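Yeast glycogen phosphorylase (Saccharomyces cerevisiae, PDB 1YGP) belongs to the carbohydrate phosphorylase family, adopts the two-domain GT-B fold and carries pyridoxal-5'-phosphate bound in a pocket of the chain. Local coordinates at residues 373-378 / 429-434; 363-366 / 370-373; 380-383 / 388-391; 473-478 / 502-507; 255-260 / 332-337. One frame throughout, in Å; residues are numbered along the deposited sequence.

Interaction 1: residues 373-378 / 429-434; sequences AIVELQ and EIIYDI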
# COMPACT_ATOMS: atom_id res chain seq x y z
N ALA A 373 -4.74 -26.62 -11.81
CA ALA A 373 -3.48 -27.11 -11.27
C ALA A 373 -3.13 -28.49 -11.80
O ALA A 373 -1.95 -28.77 -12.01
CB ALA A 373 -3.56 -27.22 -9.77
N ILE A 374 -4.11 -29.36 -12.07
CA ILE A 374 -3.91 -30.70 -12.65
C ILE A 374 -3.27 -30.57 -14.04
O ILE A 374 -2.16 -31.05 -14.33
CB ILE A 374 -5.31 -31.42 -12.72
CG1 ILE A 374 -5.70 -31.91 -11.36
CG2 ILE A 374 -5.31 -32.59 -13.66
CD1 ILE A 374 -7.22 -32.10 -11.20
N VAL A 375 -3.96 -29.82 -14.91
CA VAL A 375 -3.56 -29.61 -16.28
C VAL A 375 -2.21 -28.91 -16.37
O VAL A 375 -1.44 -29.09 -17.30
CB VAL A 375 -4.67 -28.79 -16.94
CG1 VAL A 375 -4.38 -28.57 -18.41
CG2 VAL A 375 -5.96 -29.55 -16.88
N GLU A 376 -1.92 -28.02 -15.41
CA GLU A 376 -0.66 -27.31 -15.33
C GLU A 376 0.47 -28.24 -14.89
O GLU A 376 1.54 -28.15 -15.50
CB GLU A 376 -0.84 -26.16 -14.35
CG GLU A 376 0.41 -25.38 -13.96
CD GLU A 376 1.07 -24.55 -15.06
OE1 GLU A 376 0.49 -24.35 -16.13
OE2 GLU A 376 2.18 -24.07 -14.82
N LEU A 377 0.31 -29.14 -13.88
CA LEU A 377 1.40 -30.02 -13.50
C LEU A 377 1.68 -30.89 -14.71
O LEU A 377 2.84 -31.01 -15.10
CB LEU A 377 1.04 -30.90 -12.30
CG LEU A 377 2.13 -31.85 -11.75
CD1 LEU A 377 3.45 -31.11 -11.57
CD2 LEU A 377 1.68 -32.44 -10.43
N GLN A 378 0.67 -31.40 -15.41
CA GLN A 378 0.92 -32.19 -16.61
C GLN A 378 1.68 -31.35 -17.65
O GLN A 378 2.70 -31.82 -18.17
CB GLN A 378 -0.40 -32.66 -17.18
CG GLN A 378 -0.30 -33.56 -18.39
CD GLN A 378 0.35 -34.91 -18.17
OE1 GLN A 378 0.83 -35.27 -17.10
NE2 GLN A 378 0.38 -35.72 -19.22
N GLU A 429 -5.06 -28.18 -25.30
CA GLU A 429 -4.48 -29.33 -25.97
C GLU A 429 -4.40 -30.49 -24.99
O GLU A 429 -4.90 -31.59 -25.24
CB GLU A 429 -3.10 -28.99 -26.47
CG GLU A 429 -2.98 -28.01 -27.62
CD GLU A 429 -1.58 -27.87 -28.21
OE1 GLU A 429 -0.62 -28.49 -27.73
OE2 GLU A 429 -1.43 -27.13 -29.20
N ILE A 430 -3.83 -30.26 -23.81
CA ILE A 430 -3.69 -31.32 -22.83
C ILE A 430 -5.08 -31.77 -22.35
O ILE A 430 -5.28 -32.98 -22.17
CB ILE A 430 -2.76 -30.80 -21.69
CG1 ILE A 430 -1.42 -30.36 -22.27
CG2 ILE A 430 -2.44 -31.91 -20.71
CD1 ILE A 430 -0.41 -29.76 -21.30
N ILE A 431 -6.10 -30.91 -22.22
CA ILE A 431 -7.41 -31.39 -21.79
C ILE A 431 -8.01 -32.29 -22.86
O ILE A 431 -8.61 -33.32 -22.52
CB ILE A 431 -8.35 -30.20 -21.48
CG1 ILE A 431 -7.74 -29.44 -20.32
CG2 ILE A 431 -9.75 -30.68 -21.07
CD1 ILE A 431 -8.47 -28.16 -19.85
N TYR A 432 -7.82 -32.00 -24.15
CA TYR A 432 -8.30 -32.90 -25.18
C TYR A 432 -7.57 -34.23 -25.08
O TYR A 432 -8.22 -35.27 -25.09
CB TYR A 432 -8.09 -32.28 -26.55
CG TYR A 432 -9.16 -31.27 -26.93
CD1 TYR A 432 -10.40 -31.31 -26.30
CD2 TYR A 432 -8.94 -30.33 -27.95
CE1 TYR A 432 -11.42 -30.45 -26.68
CE2 TYR A 432 -9.96 -29.46 -28.33
CZ TYR A 432 -11.19 -29.53 -27.68
OH TYR A 432 -12.23 -28.68 -28.02
N ASP A 433 -6.25 -34.24 -24.87
CA ASP A 433 -5.51 -35.49 -24.73
C ASP A 433 -5.93 -36.34 -23.55
O ASP A 433 -6.22 -37.53 -23.72
CB ASP A 433 -4.03 -35.22 -24.59
CG ASP A 433 -3.27 -34.95 -25.88
OD1 ASP A 433 -3.86 -34.64 -26.92
OD2 ASP A 433 -2.04 -35.04 -25.82
N ILE A 434 -6.01 -35.71 -22.38
CA ILE A 434 -6.44 -36.34 -21.13
C ILE A 434 -7.78 -37.04 -21.36
O ILE A 434 -7.94 -38.23 -21.08
CB ILE A 434 -6.50 -35.19 -20.06
CG1 ILE A 434 -5.07 -34.87 -19.59
CG2 ILE A 434 -7.41 -35.58 -18.89
CD1 ILE A 434 -4.90 -33.63 -18.67

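Interaction 2: residues 363-366 / 370-373; sequences IQLN and PTLA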
# COMPACT_ATOMS: atom_id res chain seq x y z
N ILE A 363 -1.74 -32.52 -2.89
CA ILE A 363 -2.38 -31.23 -3.12
C ILE A 363 -3.88 -31.44 -3.05
O ILE A 363 -4.44 -32.28 -3.78
CB ILE A 363 -2.00 -30.62 -4.53
CG1 ILE A 363 -0.48 -30.59 -4.77
CG2 ILE A 363 -2.57 -29.19 -4.61
CD1 ILE A 363 -0.03 -29.95 -6.10
N GLN A 364 -4.57 -30.69 -2.19
CA GLN A 364 -6.02 -30.85 -2.05
C GLN A 364 -6.78 -29.78 -2.82
O GLN A 364 -6.52 -28.58 -2.66
CB GLN A 364 -6.39 -30.78 -0.58
CG GLN A 364 -7.81 -31.24 -0.31
CD GLN A 364 -8.05 -32.71 -0.65
OE1 GLN A 364 -7.36 -33.61 -0.20
NE2 GLN A 364 -9.04 -33.04 -1.44
N LEU A 365 -7.73 -30.14 -3.65
CA LEU A 365 -8.44 -29.15 -4.40
C LEU A 365 -9.67 -28.88 -3.58
O LEU A 365 -10.55 -29.75 -3.45
CB LEU A 365 -8.82 -29.69 -5.77
CG LEU A 365 -7.76 -30.29 -6.69
CD1 LEU A 365 -8.36 -30.22 -8.07
CD2 LEU A 365 -6.44 -29.52 -6.72
N ASN A 366 -9.72 -27.73 -2.93
CA ASN A 366 -10.92 -27.42 -2.18
C ASN A 366 -11.91 -26.86 -3.19
O ASN A 366 -11.85 -25.70 -3.60
CB ASN A 366 -10.59 -26.41 -1.10
CG ASN A 366 -11.82 -26.09 -0.26
OD1 ASN A 366 -12.71 -26.92 -0.05
ND2 ASN A 366 -11.95 -24.86 0.21
N PRO A 370 -9.50 -24.84 -8.24
CA PRO A 370 -8.12 -25.09 -8.63
C PRO A 370 -7.92 -26.28 -9.56
O PRO A 370 -6.79 -26.77 -9.65
CB PRO A 370 -7.39 -25.23 -7.33
CG PRO A 370 -8.42 -25.93 -6.49
CD PRO A 370 -9.74 -25.36 -6.91
N THR A 371 -8.90 -26.75 -10.34
CA THR A 371 -8.69 -27.90 -11.20
C THR A 371 -7.62 -27.62 -12.26
O THR A 371 -6.87 -28.53 -12.62
CB THR A 371 -10.07 -28.26 -11.81
OG1 THR A 371 -10.88 -28.58 -10.68
CG2 THR A 371 -10.06 -29.42 -12.80
N LEU A 372 -7.41 -26.38 -12.72
CA LEU A 372 -6.33 -26.08 -13.65
C LEU A 372 -4.96 -26.48 -13.13
O LEU A 372 -4.07 -26.75 -13.95
CB LEU A 372 -6.31 -24.58 -14.00
CG LEU A 372 -7.18 -24.10 -15.18
CD1 LEU A 372 -7.09 -22.60 -15.32
CD2 LEU A 372 -6.68 -24.68 -16.48
N ALA A 373 -4.74 -26.62 -11.81
CA ALA A 373 -3.48 -27.11 -11.27
C ALA A 373 -3.13 -28.49 -11.80
O ALA A 373 -1.95 -28.77 -12.01
CB ALA A 373 -3.56 -27.22 -9.77

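Interaction 3: residues 380-383 / 388-391; sequences VLVD and DWHE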
# COMPACT_ATOMS: atom_id res chain seq x y z
N VAL A 380 3.79 -28.76 -17.16
CA VAL A 380 5.20 -28.49 -16.91
C VAL A 380 5.98 -29.78 -16.99
O VAL A 380 7.07 -29.76 -17.58
CB VAL A 380 5.46 -27.82 -15.53
CG1 VAL A 380 4.57 -26.61 -15.44
CG2 VAL A 380 5.13 -28.70 -14.38
N LEU A 381 5.46 -30.92 -16.50
CA LEU A 381 6.23 -32.16 -16.55
C LEU A 381 6.47 -32.59 -17.98
O LEU A 381 7.58 -33.01 -18.31
CB LEU A 381 5.53 -33.29 -15.81
CG LEU A 381 5.45 -33.24 -14.30
CD1 LEU A 381 4.82 -34.54 -13.85
CD2 LEU A 381 6.82 -33.10 -13.64
N VAL A 382 5.51 -32.45 -18.87
CA VAL A 382 5.73 -32.78 -20.26
C VAL A 382 6.49 -31.67 -20.96
O VAL A 382 7.59 -31.94 -21.42
CB VAL A 382 4.37 -33.06 -20.90
CG1 VAL A 382 4.43 -33.02 -22.41
CG2 VAL A 382 3.95 -34.44 -20.43
N ASP A 383 6.05 -30.42 -21.06
CA ASP A 383 6.78 -29.42 -21.83
C ASP A 383 8.12 -28.93 -21.31
O ASP A 383 9.05 -28.74 -22.09
CB ASP A 383 5.91 -28.21 -22.04
CG ASP A 383 4.61 -28.49 -22.76
OD1 ASP A 383 4.45 -29.56 -23.37
OD2 ASP A 383 3.73 -27.64 -22.72
N ASP A 388 7.68 -38.49 -20.13
CA ASP A 388 6.78 -39.10 -21.07
C ASP A 388 5.38 -38.67 -20.66
O ASP A 388 5.08 -38.59 -19.46
CB ASP A 388 6.91 -40.62 -20.98
CG ASP A 388 5.93 -41.41 -21.85
OD1 ASP A 388 5.88 -41.15 -23.06
OD2 ASP A 388 5.22 -42.27 -21.31
N TRP A 389 4.50 -38.46 -21.63
CA TRP A 389 3.13 -38.06 -21.34
C TRP A 389 2.52 -39.04 -20.36
O TRP A 389 1.91 -38.66 -19.37
CB TRP A 389 2.29 -38.04 -22.60
CG TRP A 389 1.04 -37.19 -22.48
CD1 TRP A 389 1.02 -35.91 -23.00
CD2 TRP A 389 -0.16 -37.54 -21.92
NE1 TRP A 389 -0.19 -35.46 -22.78
CE2 TRP A 389 -0.92 -36.39 -22.14
CE3 TRP A 389 -0.72 -38.64 -21.26
CZ2 TRP A 389 -2.25 -36.32 -21.71
CZ3 TRP A 389 -2.04 -38.58 -20.83
CH2 TRP A 389 -2.80 -37.43 -21.05
N HIS A 390 2.73 -40.33 -20.57
CA HIS A 390 2.11 -41.26 -19.66
C HIS A 390 2.79 -41.36 -18.31
O HIS A 390 2.09 -41.59 -17.32
CB HIS A 390 2.04 -42.60 -20.37
CG HIS A 390 0.87 -42.54 -21.35
ND1 HIS A 390 0.89 -42.36 -22.67
CD2 HIS A 390 -0.44 -42.62 -20.96
CE1 HIS A 390 -0.35 -42.32 -23.09
NE2 HIS A 390 -1.14 -42.48 -22.05
N GLU A 391 4.08 -41.07 -18.18
CA GLU A 391 4.72 -41.19 -16.88
C GLU A 391 4.30 -40.00 -16.01
O GLU A 391 3.98 -40.14 -14.84
CB GLU A 391 6.19 -41.23 -17.09
CG GLU A 391 7.04 -41.56 -15.87
CD GLU A 391 8.52 -41.19 -16.06
OE1 GLU A 391 9.07 -41.40 -17.15
OE2 GLU A 391 9.11 -40.66 -15.12

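Interaction 4: residues 473-478 / 502-507; sequences LAIVGS and KFYGPS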
# COMPACT_ATOMS: atom_id res chain seq x y z
N LEU A 473 -12.98 -33.30 -15.10
CA LEU A 473 -11.53 -33.26 -15.22
C LEU A 473 -10.87 -33.47 -13.85
O LEU A 473 -9.82 -34.13 -13.73
CB LEU A 473 -11.11 -31.91 -15.79
CG LEU A 473 -9.63 -31.48 -15.93
CD1 LEU A 473 -8.76 -32.49 -16.68
CD2 LEU A 473 -9.65 -30.17 -16.70
N ALA A 474 -11.50 -32.92 -12.80
CA ALA A 474 -10.99 -33.08 -11.46
C ALA A 474 -11.15 -34.53 -11.01
O ALA A 474 -10.19 -35.03 -10.42
CB ALA A 474 -11.74 -32.19 -10.50
N ILE A 475 -12.25 -35.26 -11.30
CA ILE A 475 -12.36 -36.68 -10.92
C ILE A 475 -11.28 -37.48 -11.63
O ILE A 475 -10.53 -38.22 -11.00
CB ILE A 475 -13.67 -37.39 -11.33
CG1 ILE A 475 -14.95 -36.62 -11.10
CG2 ILE A 475 -13.70 -38.63 -10.47
CD1 ILE A 475 -15.32 -36.19 -9.69
N VAL A 476 -11.18 -37.31 -12.95
CA VAL A 476 -10.17 -38.00 -13.75
C VAL A 476 -8.74 -37.66 -13.34
O VAL A 476 -7.88 -38.54 -13.49
CB VAL A 476 -10.42 -37.65 -15.24
CG1 VAL A 476 -9.35 -38.19 -16.15
CG2 VAL A 476 -11.70 -38.31 -15.68
N GLY A 477 -8.41 -36.47 -12.82
CA GLY A 477 -7.04 -36.18 -12.41
C GLY A 477 -6.69 -36.48 -10.95
O GLY A 477 -5.52 -36.39 -10.57
N SER A 478 -7.65 -36.81 -10.09
CA SER A 478 -7.39 -37.01 -8.67
C SER A 478 -7.32 -38.47 -8.29
O SER A 478 -7.89 -39.33 -8.96
CB SER A 478 -8.49 -36.38 -7.86
OG SER A 478 -8.65 -35.02 -8.17
N LYS A 502 -19.02 -46.07 -11.56
CA LYS A 502 -19.03 -47.30 -12.33
C LYS A 502 -17.65 -47.60 -12.86
O LYS A 502 -17.13 -48.69 -12.67
CB LYS A 502 -19.97 -47.23 -13.53
N PHE A 503 -17.01 -46.62 -13.48
CA PHE A 503 -15.70 -46.81 -14.06
C PHE A 503 -14.55 -46.90 -13.06
O PHE A 503 -13.59 -47.63 -13.32
CB PHE A 503 -15.49 -45.66 -15.05
CG PHE A 503 -14.12 -45.68 -15.70
CD1 PHE A 503 -13.82 -46.66 -16.65
CD2 PHE A 503 -13.16 -44.74 -15.32
CE1 PHE A 503 -12.54 -46.69 -17.20
CE2 PHE A 503 -11.89 -44.79 -15.88
CZ PHE A 503 -11.57 -45.76 -16.82
N TYR A 504 -14.56 -46.14 -11.96
CA TYR A 504 -13.45 -46.15 -11.02
C TYR A 504 -13.62 -47.06 -9.83
O TYR A 504 -12.65 -47.54 -9.24
CB TYR A 504 -13.20 -44.74 -10.47
CG TYR A 504 -12.52 -43.85 -11.48
CD1 TYR A 504 -11.20 -44.10 -11.83
CD2 TYR A 504 -13.21 -42.80 -12.06
CE1 TYR A 504 -10.56 -43.31 -12.77
CE2 TYR A 504 -12.58 -42.00 -13.01
CZ TYR A 504 -11.26 -42.26 -13.36
OH TYR A 504 -10.63 -41.49 -14.32
N GLY A 505 -14.86 -47.28 -9.44
CA GLY A 505 -15.17 -48.06 -8.28
C GLY A 505 -15.36 -47.19 -7.04
O GLY A 505 -14.59 -46.26 -6.79
N PRO A 506 -16.33 -47.51 -6.18
CA PRO A 506 -16.67 -46.80 -4.95
C PRO A 506 -15.53 -46.35 -4.07
O PRO A 506 -15.62 -45.35 -3.37
CB PRO A 506 -17.57 -47.75 -4.24
CG PRO A 506 -17.08 -49.10 -4.72
CD PRO A 506 -17.03 -48.79 -6.20
N SER A 507 -14.44 -47.09 -4.09
CA SER A 507 -13.24 -46.84 -3.32
C SER A 507 -12.68 -45.42 -3.44
O SER A 507 -12.27 -44.80 -2.46
CB SER A 507 -12.20 -47.88 -3.77
OG SER A 507 -12.63 -48.58 -4.97

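Interaction 5: residues 255-260 / 332-337; sequences ERVLAV and QYFWCA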
# COMPACT_ATOMS: atom_id res chain seq x y z
N GLU A 255 0.94 -12.52 -22.93
CA GLU A 255 0.94 -11.52 -21.87
C GLU A 255 1.64 -12.19 -20.71
O GLU A 255 1.59 -13.43 -20.60
CB GLU A 255 -0.50 -11.19 -21.55
CG GLU A 255 -0.77 -10.14 -20.48
CD GLU A 255 -2.26 -9.83 -20.30
OE1 GLU A 255 -2.96 -9.76 -21.31
OE2 GLU A 255 -2.71 -9.64 -19.17
N ARG A 256 2.33 -11.44 -19.86
CA ARG A 256 2.98 -12.03 -18.71
C ARG A 256 2.73 -11.09 -17.57
O ARG A 256 2.84 -9.88 -17.76
CB ARG A 256 4.50 -12.16 -18.78
CG ARG A 256 5.14 -12.92 -19.95
CD ARG A 256 6.56 -13.42 -19.64
NE ARG A 256 7.29 -12.51 -18.75
CZ ARG A 256 8.41 -12.87 -18.11
NH1 ARG A 256 8.95 -14.09 -18.25
NH2 ARG A 256 8.93 -12.02 -17.22
N VAL A 257 2.35 -11.61 -16.43
CA VAL A 257 2.11 -10.80 -15.24
C VAL A 257 3.04 -11.38 -14.20
O VAL A 257 3.69 -12.40 -14.48
CB VAL A 257 0.66 -10.89 -14.76
CG1 VAL A 257 -0.22 -10.16 -15.74
CG2 VAL A 257 0.17 -12.34 -14.72
N LEU A 258 3.14 -10.77 -13.02
CA LEU A 258 4.03 -11.30 -12.02
C LEU A 258 3.26 -11.63 -10.78
O LEU A 258 2.36 -10.87 -10.44
CB LEU A 258 5.10 -10.33 -11.61
CG LEU A 258 6.20 -10.05 -12.59
CD1 LEU A 258 7.24 -9.22 -11.87
CD2 LEU A 258 6.86 -11.32 -13.07
N ALA A 259 3.61 -12.72 -10.11
CA ALA A 259 2.93 -13.12 -8.90
C ALA A 259 3.96 -12.88 -7.80
O ALA A 259 5.07 -13.40 -7.85
CB ALA A 259 2.59 -14.58 -8.96
N VAL A 260 3.66 -12.03 -6.83
CA VAL A 260 4.58 -11.75 -5.75
C VAL A 260 3.88 -12.36 -4.55
O VAL A 260 2.67 -12.14 -4.37
CB VAL A 260 4.74 -10.22 -5.64
CG1 VAL A 260 5.52 -9.80 -4.41
CG2 VAL A 260 5.47 -9.76 -6.89
N GLN A 332 -8.09 -17.70 -11.76
CA GLN A 332 -7.93 -19.09 -11.35
C GLN A 332 -6.67 -19.70 -11.98
O GLN A 332 -5.98 -20.51 -11.35
CB GLN A 332 -9.13 -19.93 -11.77
CG GLN A 332 -10.45 -19.54 -11.12
CD GLN A 332 -11.60 -20.49 -11.39
OE1 GLN A 332 -12.50 -20.67 -10.56
NE2 GLN A 332 -11.66 -21.16 -12.53
N TYR A 333 -6.32 -19.29 -13.21
CA TYR A 333 -5.07 -19.76 -13.77
C TYR A 333 -3.93 -19.14 -12.98
O TYR A 333 -3.16 -19.92 -12.42
CB TYR A 333 -4.91 -19.40 -15.25
CG TYR A 333 -3.62 -20.00 -15.79
CD1 TYR A 333 -3.21 -21.27 -15.39
CD2 TYR A 333 -2.80 -19.25 -16.62
CE1 TYR A 333 -1.98 -21.78 -15.79
CE2 TYR A 333 -1.57 -19.75 -17.04
CZ TYR A 333 -1.16 -21.01 -16.61
OH TYR A 333 0.07 -21.50 -16.96
N PHE A 334 -3.79 -17.80 -12.85
CA PHE A 334 -2.74 -17.10 -12.10
C PHE A 334 -2.39 -17.75 -10.74
O PHE A 334 -1.24 -18.08 -10.43
CB PHE A 334 -3.22 -15.66 -11.94
CG PHE A 334 -2.37 -14.76 -11.06
CD1 PHE A 334 -1.17 -14.23 -11.54
CD2 PHE A 334 -2.77 -14.51 -9.75
CE1 PHE A 334 -0.37 -13.47 -10.71
CE2 PHE A 334 -1.96 -13.73 -8.92
CZ PHE A 334 -0.75 -13.22 -9.40
N TRP A 335 -3.37 -18.03 -9.91
CA TRP A 335 -3.14 -18.65 -8.63
C TRP A 335 -2.72 -20.08 -8.80
O TRP A 335 -1.78 -20.46 -8.09
CB TRP A 335 -4.43 -18.50 -7.84
CG TRP A 335 -4.75 -19.48 -6.72
CD1 TRP A 335 -4.05 -19.59 -5.54
CD2 TRP A 335 -5.86 -20.27 -6.77
NE1 TRP A 335 -4.74 -20.46 -4.83
CE2 TRP A 335 -5.82 -20.89 -5.53
CE3 TRP A 335 -6.87 -20.53 -7.69
CZ2 TRP A 335 -6.84 -21.79 -5.21
CZ3 TRP A 335 -7.87 -21.43 -7.35
CH2 TRP A 335 -7.85 -22.05 -6.12
N CYS A 336 -3.32 -20.90 -9.69
CA CYS A 336 -2.87 -22.28 -9.89
C CYS A 336 -1.44 -22.41 -10.40
O CYS A 336 -0.63 -23.21 -9.92
CB CYS A 336 -3.80 -22.96 -10.85
SG CYS A 336 -5.34 -23.32 -9.99
N ALA A 337 -1.10 -21.53 -11.33
CA ALA A 337 0.18 -21.44 -11.96
C ALA A 337 1.32 -21.12 -10.99
O ALA A 337 2.27 -21.90 -10.85
CB ALA A 337 0.11 -20.35 -13.02

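Interaction 1: residues 373-378 / 429-434
Ile430, whose branches pack against Val375 and Gln378, also takes part in a short backbone bond: its O accepts from Ile434 N at 2.8 Å. This bond belongs to the helix. Between the helices the contact is apolar. Ile430 CG2 rests on Gln378 CG at 3.6 Å, so the aliphatic part of the glutamine does the touching. Gln378 CG stands anti to the backbone N (chi1 -176°), and the chain then bends at chi2. The amide thus leaves the isoleucine and turns to helix 389-399, where NE2 gives a weak hydrogen bond to Trp389 O. One turn back, Val375 meets Ile431 at about a right angle. Its CG2 lies 3.9 Å from Ile431 CG1, and its CG1 is almost as near to the same carbon. Ile431 points its CB past helix 373-378 rather than at it, but its outer carbons come closer. Leu473 of helix 470-477 closes over this group and touches both Val375 and Ile431. The axes of the two segments pass 10.2 Å apart and are nearly perpendicular, at 96°. This is buried helix-on-helix packing among the helices of the N-terminal, Rossmann-like domain of a GT-B fold.

Interaction 2: residues 363-366 / 370-373
Leu365, next to last in strand 361-366, packs on Pro370 and Thr371, which lead into the following helix. This is the beta-alpha turn of a beta-alpha-beta crossover in the Rossmann-like N-terminal domain. In the first shell, Leu365 CB sits 3.8 Å from Pro370 CG, and the two side chains run side by side but opposite ways. The leucine's two methyls then divide the work. CD1 reaches the backbone of Thr371, 3.9 Å from its CA, while CD2 lies near Pro370 O. Leu365 CG is anti to the carbonyl carbon (chi1 -54°), which leaves the fork of the side chain reaching over the turn. The neighbouring ring carbon, Pro370 CD, lies 3.9 Å from Asn366 O. Asn366 directs its CB away from the turn. Its amide is held by partners outside the turn: OD1 by His405 NE2 and ND2 by Ser103 OG. Further out, strands 98-102 and 400-404 flank strand 361-366, and Trp335 and Cys336 of helix 322-350 lie against Pro370. The turn is tied within itself as well. Thr371 OG1 is hydrogen-bonded to Thr368 O, and Pro370 O accepts from Ala373 N at 3.0 Å.

Interaction 3: residues 380-383 / 388-391
Val382 and Trp389 have their CA atoms 6.0 Å apart where helix 372-384, widened here by a pi-type turn, is followed through a short loop by helix 389-399. The valine makes the contact with one methyl. CG2 lies 3.8 Å from Trp389 CA and 4.2 Å from Trp389 CD1, the five-ring carbon beside the attachment point. The methyl approaches the indole at a slant. Trp389 CB points away from Val382, and CG is anti to the backbone N (chi1 -159°). The indole therefore runs on toward helix 425-445, where it touches Asp433 and Ile434. This pair of helices, joined by a short loop, lies within the crossover between the parallel strands 361-366 and 400-404 of the Rossmann-like domain. Asp388 is the N-cap of the second helix. Its OD2 accepts from His390 N at 3.2 Å, but the bond is weak and bent, with an angle of 129° at the hydrogen. Asp388 O also takes a weak backbone bond from Glu391 N. Next to the cap, Trp389 CE3 stands over the centre of the His390 ring, 3.9 Å above its plane. Phe437 of helix 425-445 meets both rings edge-to-face.

Interaction 4: residues 473-478 / 502-507
The contact between Val476 and Tyr504 is one of van der Waals packing. The tyrosine reaches across to helix 470-477, and its hydroxyl end meets the valine at about a right angle. Tyr504 OH lies 3.6 Å from Val476 CG2 and equally close to Val476 CA. Beside it, Ile475 CG2 approaches Tyr504 CE2 at 4.4 Å and from an oblique direction. Ile475 sets out toward the tyrosine, but the end of its chain turns away; Ile475 also touches Phe497 and Phe500. With CG anti to its carbonyl carbon (chi1 -75°), the Tyr504 ring extends to helix 470-477.

Aromatic and cation-pi contacts surround the ring. Phe503 CD2 stands over the centre of one face of Tyr504, 3.5 Å above its plane. Lys508 makes a cation-pi contact with the same tyrosine. Phe503 in turn meets Phe438 edge-to-face.

One side-chain hydrogen bond lies inside segment 473-478. Ser478 OG donates to Ala474 O at 2.7 Å, with a C=O...donor angle of 146° and a tilt of 31° from the carbonyl plane. This ties the first residue beyond the helix back to its last turn. Ser478 O is itself bonded to Lys508 NZ.

Helix 470-477 runs directly into strand 478-483 of the N-terminal sheet. Phe438 of helix 425-445 borders Val476 and Tyr504, while Tyr402 of strand 400-404 lies against Ile475 and Ser478.

Interaction 5: residues 255-260 / 332-337
This is helix-on-sheet packing, in which Phe334 is set against Val257, Leu258 and Ala259. Helix 322-350 here lies against the antiparallel part of the large mixed sheet in the N-terminal domain of the GT-B fold. Strand 255-267 runs between strands 221-232 and 274-284 in that sheet. The two segment axes pass 9.6 Å apart and make an angle of 55°. A single aromatic side chain carries the contact from the helix. Phe334 CB points to the strand and CG is anti to the backbone N (chi1 173°), which carries the ring to the strand, where CD1, CE1 and CZ make the contacts. Ala259 CB is 3.6 Å from both Phe334 CE1 and Phe334 CZ. The ring also comes near the strand backbone, with Phe334 CZ 3.7 Å from Ala259 CA; the small alanine side chain is consistent with this. Val257 adds one methyl, CG2, at 3.9 Å from Phe334 CD1. That methyl occupies the crowded position between its own backbone N and carbonyl carbon. Both Val257 CG2 and Ala259 CB approach the ring obliquely. Outside the two segments, Trp280 and Ala282 of strand 274-284 also touch Phe334, as do Ile311 and Thr312 of helix 303-313. Leu258 directs its CB away from the helix, and its backbone makes the contact. Its O lies at the rim of the phenyl ring, near the ring plane and 3.8 Å from Phe334 CE1.

All five contacts lie in the N-terminal domain, and most of their residues are buried. Interactions 1, 2 and 3 share helix 372-384: interaction 2 sits at its start, by the sheet, and interaction 3 lies farther from the chain's centre, with exposed Asp388 at its edge. Along the chain, both segments of interaction 3 fall between those of interaction 1. Leu473 joins interactions 1 and 4, and Trp335 and Cys336 join interactions 2 and 5. Across their segments, aliphatic groups dominate interactions 1 and 2, whereas an aromatic ring serves interactions 3, 4 and 5. Interaction 4 is buried on the Ile475 and Val476 side, while its tyrosine is partly exposed.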